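Local coordinates for protein transcription regulator AmtR (Mycobacterium smegmatis, PDB 5E57) that probably acts as a TetR-family transcription regulator in nitrogen control, binding DNA through a helix-turn-helix motif, at residues 180-184 and 185-189; 8-11 and 12-16; 64-67 and 68-71. One frame throughout, in Å; residues are numbered along the deposited sequence.

Overall arrangement
Contact 2 comes first along the chain, at the start of helix 9-23; contact 3 follows in the first turns of helix 65-75, and contact 1 closes helix 173-183 late in the chain. Contacts 1 and 2 lie on opposite sides of the chain's centre, about 40 Å apart between centres, and contact 3 sits about 22 Å from each. None touches another. Contact 2 belongs to the predicted DNA-binding end, whereas contacts 1 and 3 both pack on helices 82-98 and 118-142 of the larger helical body. Contact 1 also reaches the second subunit, so the three sample the DNA-binding end, the helical body and the dimer interface.

Contact 1: residues 180-184 and 185-189; sequences GALRV and LGFDG
Leu182 and Phe187 meet where helix 173-183 runs out, and the tight part of the contact is the carbonyl of Leu182. Its O accepts two backbone bonds from opposite faces of the carbonyl plane: Phe187 N reaches Leu182 O at 3.1 Å, while Leu185 N stands well above that plane. A third bond, from Gly186 N to Arg183 O at 3.0 Å, closes a type I turn over Arg183 to Gly186. Positive phi at Gly186 (95°), together with the bonds from Phe187 N and Gly186 N back into the last turn, makes this a Schellman motif.

Apolar side chains pack on the buried side. Leu185 CG sits 3.3 Å from Ala181 O, a buried carbonyl for which the model offers no partner, and Leu185 CD2 lies 4.1 Å from Val184 CG2. Leu182 CB approaches Phe187 CB at 4.1 Å, with the Phe187 ring carried away from residues 180-184 because CG is anti to the backbone N (chi1 -177°).

The solvent side lies beyond Phe187, at exposed Asp188 and Gly189. Arg183 touches the turn only lightly, through CG, 4.0 Å from Phe187 O; its extended chain ends in a salt bridge with Glu179.

Leu182 and Leu185 pack on helices 82-98 and 118-142, Phe187 meets Phe191 edge-to-face at helix 191-202, and Arg183 and Val184 touch Val184 and Gly180 of the second subunit, respectively.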
loop_
_atom_site.group_PDB
_atom_site.type_symbol
_atom_site.label_atom_id
_atom_site.label_comp_id
_atom_site.label_asym_id
_atom_site.label_seq_id
_atom_site.Cartn_x
_atom_site.Cartn_y
_atom_site.Cartn_z
ATOM N N GLY A 180 11.815 -4.975 -8.746
ATOM C CA GLY A 180 11.429 -5.616 -7.512
ATOM C C GLY A 180 10.381 -6.685 -7.677
ATOM O O GLY A 180 10.462 -7.726 -7.026
ATOM N N ALA A 181 9.390 -6.414 -8.529
ATOM C CA ALA A 181 8.272 -7.318 -8.683
ATOM C C ALA A 181 8.736 -8.620 -9.289
ATOM O O ALA A 181 8.250 -9.680 -8.913
ATOM C CB ALA A 181 7.193 -6.695 -9.549
ATOM N N LEU A 182 9.738 -8.544 -10.153
ATOM C CA LEU A 182 10.436 -9.711 -10.652
ATOM C C LEU A 182 11.434 -10.380 -9.705
ATOM O O LEU A 182 11.421 -11.631 -9.597
ATOM C CB LEU A 182 10.979 -9.393 -12.059
ATOM C CG LEU A 182 9.601 -9.606 -12.782
ATOM C CD1 LEU A 182 8.953 -8.393 -13.386
ATOM C CD2 LEU A 182 9.604 -10.824 -13.683
ATOM N N ARG A 183 12.223 -9.613 -8.954
ATOM C CA ARG A 183 13.044 -10.282 -7.943
ATOM C C ARG A 183 12.336 -11.044 -6.880
ATOM O O ARG A 183 12.849 -12.092 -6.410
ATOM C CB ARG A 183 14.019 -9.339 -7.270
ATOM C CG ARG A 183 15.005 -8.832 -8.242
ATOM C CD ARG A 183 15.977 -7.964 -7.507
ATOM N NE ARG A 183 16.801 -7.314 -8.490
ATOM C CZ ARG A 183 17.962 -7.762 -8.853
ATOM N NH1 ARG A 183 18.483 -8.861 -8.258
ATOM N NH2 ARG A 183 18.631 -7.091 -9.809
ATOM N N VAL A 184 11.155 -10.598 -6.490
ATOM C CA VAL A 184 10.471 -11.277 -5.382
ATOM C C VAL A 184 9.974 -12.602 -5.857
ATOM O O VAL A 184 9.647 -13.479 -5.014
ATOM C CB VAL A 184 9.246 -10.550 -4.758
ATOM C CG1 VAL A 184 9.701 -9.334 -4.054
ATOM C CG2 VAL A 184 8.192 -10.184 -5.796
ATOM N N LEU A 185 9.891 -12.754 -7.174
ATOM C CA LEU A 185 9.467 -14.040 -7.737
ATOM C C LEU A 185 10.617 -14.993 -8.074
ATOM O O LEU A 185 10.370 -16.047 -8.603
ATOM C CB LEU A 185 8.710 -13.795 -9.010
ATOM C CG LEU A 185 7.530 -12.870 -8.863
ATOM C CD1 LEU A 185 6.907 -12.689 -10.245
ATOM C CD2 LEU A 185 6.535 -13.386 -7.849
ATOM N N GLY A 186 11.856 -14.582 -7.827
ATOM C CA GLY A 186 13.036 -15.421 -8.053
ATOM C C GLY A 186 13.631 -15.153 -9.402
ATOM O O GLY A 186 14.523 -15.834 -9.814
ATOM N N PHE A 187 13.141 -14.172 -10.125
ATOM C CA PHE A 187 13.790 -13.865 -11.389
ATOM C C PHE A 187 15.155 -13.223 -11.116
ATOM O O PHE A 187 15.241 -12.236 -10.379
ATOM C CB PHE A 187 12.899 -12.970 -12.229
ATOM C CG PHE A 187 13.427 -12.639 -13.575
ATOM C CD1 PHE A 187 13.049 -13.371 -14.680
ATOM C CD2 PHE A 187 14.220 -11.534 -13.755
ATOM C CE1 PHE A 187 13.508 -13.027 -15.938
ATOM C CE2 PHE A 187 14.689 -11.194 -15.008
ATOM C CZ PHE A 187 14.335 -11.937 -16.104
ATOM N N ASP A 188 16.196 -13.799 -11.727
ATOM C CA ASP A 188 17.573 -13.273 -11.681
ATOM C C ASP A 188 18.149 -13.067 -13.095
ATOM O O ASP A 188 19.348 -13.011 -13.243
ATOM C CB ASP A 188 18.502 -14.220 -10.869
ATOM N N GLY A 189 17.308 -13.007 -14.124
ATOM C CA GLY A 189 17.779 -12.816 -15.474
ATOM C C GLY A 189 18.395 -11.461 -15.721
ATOM O O GLY A 189 18.898 -10.833 -14.803
#

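Contact 2: residues 8-11 and 12-16; sequences TARE and EILDA
Thr8 O takes the first main-chain bond of the helix, from Glu12 N at 3.0 Å, and Thr8 itself is the N-cap of helix 9-23. Thr8 and Glu11 make a capping box, in which Thr8 N donates to Glu11 OE1 at 3.1 Å, meeting the oxygen on its anti side and 31° out of the carboxylate plane. Separately, Arg10 N gives Thr8 OG1 a weak capping bond, one residue short of the classical position.

Ala9 follows with its carbonyl under the side chain of Ile13. Both CG1 and CD1 of Ile13 come to 3.3 Å from Ala9 O, which also receives a weak bond from Ile13 N, so the isoleucine lies over the end of that carbonyl.

Arg10 works at two levels. Its O accepts a fairly straight bond from Leu14 N at 3.1 Å. With CG opposite the backbone N (chi1 177°), the extended side chain stands out from the helix, and Leu14, one turn further on, meets one face of its guanidinium. The touching atoms are Arg10 NH1 and Leu14 CD1, 3.7 Å apart. Ala58 of helix 52-61 is met by both side chains, as is Phe49 in the loop before it.

Glu11 ends the segment. Its carbonyl binds Asp15 N at 2.9 Å, and Asp15 CB rests over the same oxygen; the carboxylate of Asp15 is turned elsewhere, with OD1 bonded to Trp101 NE1.

The chemistry combines local capping with an apolar underside. Glu11 satisfies an N-H of the cap residue, and its negative charge is probably favoured by the positive end of the helix dipole, while Ile13 packs on His48, and Leu14 on Phe49 and helix 52-61.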
loop_
_atom_site.group_PDB
_atom_site.type_symbol
_atom_site.label_atom_id
_atom_site.label_comp_id
_atom_site.label_asym_id
_atom_site.label_seq_id
_atom_site.Cartn_x
_atom_site.Cartn_y
_atom_site.Cartn_z
ATOM N N THR A 8 -14.028 18.536 -21.015
ATOM C CA THR A 8 -15.509 18.562 -21.049
ATOM C C THR A 8 -16.025 18.969 -19.656
ATOM O O THR A 8 -15.283 18.919 -18.670
ATOM C CB THR A 8 -16.111 17.206 -21.576
ATOM O OG1 THR A 8 -17.521 17.135 -21.348
ATOM C CG2 THR A 8 -15.496 15.993 -20.924
ATOM N N ALA A 9 -17.256 19.468 -19.610
ATOM C CA ALA A 9 -18.056 19.600 -18.381
ATOM C C ALA A 9 -17.896 18.375 -17.412
ATOM O O ALA A 9 -17.763 18.523 -16.181
ATOM C CB ALA A 9 -19.538 19.789 -18.759
ATOM N N ARG A 10 -17.915 17.185 -17.986
ATOM C CA ARG A 10 -17.866 15.949 -17.211
ATOM C C ARG A 10 -16.483 15.797 -16.610
ATOM O O ARG A 10 -16.348 15.410 -15.456
ATOM C CB ARG A 10 -18.127 14.782 -18.120
ATOM C CG ARG A 10 -18.031 13.453 -17.431
ATOM C CD ARG A 10 -18.509 12.344 -18.358
ATOM N NE ARG A 10 -18.640 11.085 -17.619
ATOM C CZ ARG A 10 -17.651 10.217 -17.424
ATOM N NH1 ARG A 10 -16.460 10.445 -17.956
ATOM N NH2 ARG A 10 -17.854 9.100 -16.727
ATOM N N GLU A 11 -15.464 16.164 -17.399
ATOM C CA GLU A 11 -14.060 16.008 -16.994
ATOM C C GLU A 11 -13.650 16.995 -15.897
ATOM O O GLU A 11 -12.821 16.695 -15.036
ATOM C CB GLU A 11 -13.163 16.164 -18.213
ATOM C CG GLU A 11 -13.042 14.875 -19.026
ATOM C CD GLU A 11 -12.244 15.046 -20.329
ATOM O OE1 GLU A 11 -12.068 16.199 -20.800
ATOM O OE2 GLU A 11 -11.789 14.018 -20.879
ATOM N N GLU A 12 -14.270 18.161 -15.897
ATOM C CA GLU A 12 -14.007 19.198 -14.901
ATOM C C GLU A 12 -14.573 18.761 -13.526
ATOM O O GLU A 12 -14.013 19.001 -12.464
ATOM C CB GLU A 12 -14.659 20.498 -15.378
ATOM C CG GLU A 12 -13.683 21.637 -15.568
ATOM C CD GLU A 12 -14.400 22.943 -15.856
ATOM O OE1 GLU A 12 -15.071 22.959 -16.892
ATOM O OE2 GLU A 12 -14.307 23.911 -15.049
ATOM N N ILE A 13 -15.691 18.070 -13.583
ATOM C CA ILE A 13 -16.331 17.596 -12.390
ATOM C C ILE A 13 -15.467 16.507 -11.809
ATOM O O ILE A 13 -15.195 16.551 -10.596
ATOM C CB ILE A 13 -17.746 17.067 -12.655
ATOM C CG1 ILE A 13 -18.652 18.228 -13.032
ATOM C CG2 ILE A 13 -18.285 16.377 -11.413
ATOM C CD1 ILE A 13 -19.897 17.763 -13.778
ATOM N N LEU A 14 -15.023 15.583 -12.651
ATOM C CA LEU A 14 -14.192 14.459 -12.176
ATOM C C LEU A 14 -12.887 14.996 -11.572
ATOM O O LEU A 14 -12.455 14.555 -10.497
ATOM C CB LEU A 14 -13.907 13.460 -13.303
ATOM C CG LEU A 14 -15.071 12.518 -13.728
ATOM C CD1 LEU A 14 -14.671 11.854 -15.034
ATOM C CD2 LEU A 14 -15.349 11.476 -12.646
ATOM N N ASP A 15 -12.261 15.969 -12.249
ATOM C CA ASP A 15 -11.015 16.520 -11.764
ATOM C C ASP A 15 -11.192 17.224 -10.419
ATOM O O ASP A 15 -10.323 17.109 -9.533
ATOM C CB ASP A 15 -10.342 17.467 -12.789
ATOM C CG ASP A 15 -9.012 18.072 -12.239
ATOM O OD1 ASP A 15 -8.029 17.341 -11.879
ATOM O OD2 ASP A 15 -8.947 19.301 -12.162
ATOM N N ALA A 16 -12.281 18.009 -10.290
ATOM C CA ALA A 16 -12.560 18.719 -9.090
ATOM C C ALA A 16 -12.852 17.747 -7.920
ATOM O O ALA A 16 -12.364 17.952 -6.813
ATOM C CB ALA A 16 -13.722 19.691 -9.314
#

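Contact 3: residues 64-67 and 68-71; sequences VDEP and LELA
Glu66 and Glu69 both place CG anti to their carbonyl carbon (chi1 -68° and -66°) and continue extended, which sets the two chains side by side and pointing the same way. The touch is made by carbon against oxygen: Glu69 OE1 lies 3.6 Å from Glu66 CA and 3.7 Å from Glu66 CG. The carboxylates are turned 45° from each other, and Glu66 OE2 stays 5.0 Å from Glu69 OE1. If both are ionised, their charges would mildly repel, and the separation is consistent with that.

Farther back along its chain, Glu69 CG leans on Asp65 O at 3.2 Å. That oxygen is also the acceptor for Glu69 N, so CG packs against the oxygen end of the carbonyl that its own N-H uses. Asp65 turns its carboxylate to a partner outside the helix, a salt bridge from OD1 to Arg123.

Four main-chain bonds run in step beneath these side chains. Leu68 N reaches Val64 O, the N-cap carbonyl, at 3.0 Å, and the N-H of Leu70 points almost straight at Glu66 O. Pro67 has no N-H to give, which costs little in the first turn of a helix; its carbonyl still accepts from Ala71 N at 2.9 Å. Leu68 CB and Ala71 CB sit close over the acceptors Val64 O and Pro67 O.

Pro67 and Leu70 pack against helix 82-98, while Leu68 and Ala71 face helix 118-142. This is a regular alpha-helical N-terminus with proline in the first turn: it begins helix 65-75 and lays it on the helical body, which as in other TetR-family regulators probably forms the ligand-binding domain.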
loop_
_atom_site.group_PDB
_atom_site.type_symbol
_atom_site.label_atom_id
_atom_site.label_comp_id
_atom_site.label_asym_id
_atom_site.label_seq_id
_atom_site.Cartn_x
_atom_site.Cartn_y
_atom_site.Cartn_z
ATOM N N VAL A 64 -8.355 1.400 -13.119
ATOM C CA VAL A 64 -8.123 -0.012 -13.376
ATOM C C VAL A 64 -8.479 -0.498 -14.761
ATOM O O VAL A 64 -8.014 -1.564 -15.129
ATOM C CB VAL A 64 -8.848 -0.978 -12.363
ATOM C CG1 VAL A 64 -8.497 -0.636 -10.948
ATOM C CG2 VAL A 64 -10.341 -0.935 -12.548
ATOM N N ASP A 65 -9.316 0.199 -15.492
ATOM C CA ASP A 65 -9.828 -0.300 -16.794
ATOM C C ASP A 65 -8.723 -0.532 -17.796
ATOM O O ASP A 65 -8.698 -1.517 -18.412
ATOM C CB ASP A 65 -10.840 0.682 -17.446
ATOM C CG ASP A 65 -12.186 0.683 -16.755
ATOM O OD1 ASP A 65 -12.495 -0.246 -15.999
ATOM O OD2 ASP A 65 -12.929 1.628 -16.955
ATOM N N GLU A 66 -7.841 0.415 -18.002
ATOM C CA GLU A 66 -6.787 0.211 -18.973
ATOM C C GLU A 66 -5.732 -0.785 -18.543
ATOM O O GLU A 66 -5.315 -1.568 -19.340
ATOM C CB GLU A 66 -6.176 1.555 -19.360
ATOM C CG GLU A 66 -7.171 2.395 -20.136
ATOM C CD GLU A 66 -6.618 3.765 -20.506
ATOM O OE1 GLU A 66 -5.643 4.262 -19.895
ATOM O OE2 GLU A 66 -7.178 4.353 -21.395
ATOM N N PRO A 67 -5.310 -0.783 -17.275
ATOM C CA PRO A 67 -4.414 -1.869 -16.878
ATOM C C PRO A 67 -5.057 -3.257 -17.046
ATOM O O PRO A 67 -4.378 -4.233 -17.382
ATOM C CB PRO A 67 -4.142 -1.579 -15.398
ATOM C CG PRO A 67 -4.263 -0.114 -15.279
ATOM C CD PRO A 67 -5.314 0.297 -16.272
ATOM N N LEU A 68 -6.357 -3.333 -16.851
ATOM C CA LEU A 68 -7.034 -4.595 -16.988
ATOM C C LEU A 68 -7.162 -5.008 -18.452
ATOM O O LEU A 68 -7.075 -6.194 -18.745
ATOM C CB LEU A 68 -8.362 -4.565 -16.267
ATOM C CG LEU A 68 -9.094 -5.854 -15.996
ATOM C CD1 LEU A 68 -8.211 -6.940 -15.395
ATOM C CD2 LEU A 68 -10.248 -5.532 -15.047
ATOM N N GLU A 69 -7.337 -4.057 -19.365
ATOM C CA GLU A 69 -7.317 -4.376 -20.782
ATOM C C GLU A 69 -5.992 -4.989 -21.144
ATOM O O GLU A 69 -5.954 -6.072 -21.763
ATOM C CB GLU A 69 -7.566 -3.136 -21.625
ATOM C CG GLU A 69 -8.979 -2.596 -21.419
ATOM C CD GLU A 69 -9.089 -1.153 -21.941
ATOM O OE1 GLU A 69 -8.053 -0.517 -22.250
ATOM O OE2 GLU A 69 -10.183 -0.618 -22.029
ATOM N N LEU A 70 -4.904 -4.351 -20.689
ATOM C CA LEU A 70 -3.541 -4.865 -20.901
ATOM C C LEU A 70 -3.298 -6.267 -20.311
ATOM O O LEU A 70 -2.821 -7.192 -20.997
ATOM C CB LEU A 70 -2.496 -3.892 -20.365
ATOM C CG LEU A 70 -1.064 -4.352 -20.536
ATOM C CD1 LEU A 70 -0.739 -4.665 -22.013
ATOM C CD2 LEU A 70 -0.058 -3.318 -20.021
ATOM N N ALA A 71 -3.681 -6.430 -19.071
ATOM C CA ALA A 71 -3.486 -7.685 -18.382
ATOM C C ALA A 71 -4.226 -8.784 -19.089
ATOM O O ALA A 71 -3.699 -9.896 -19.196
ATOM C CB ALA A 71 -4.018 -7.610 -16.981
#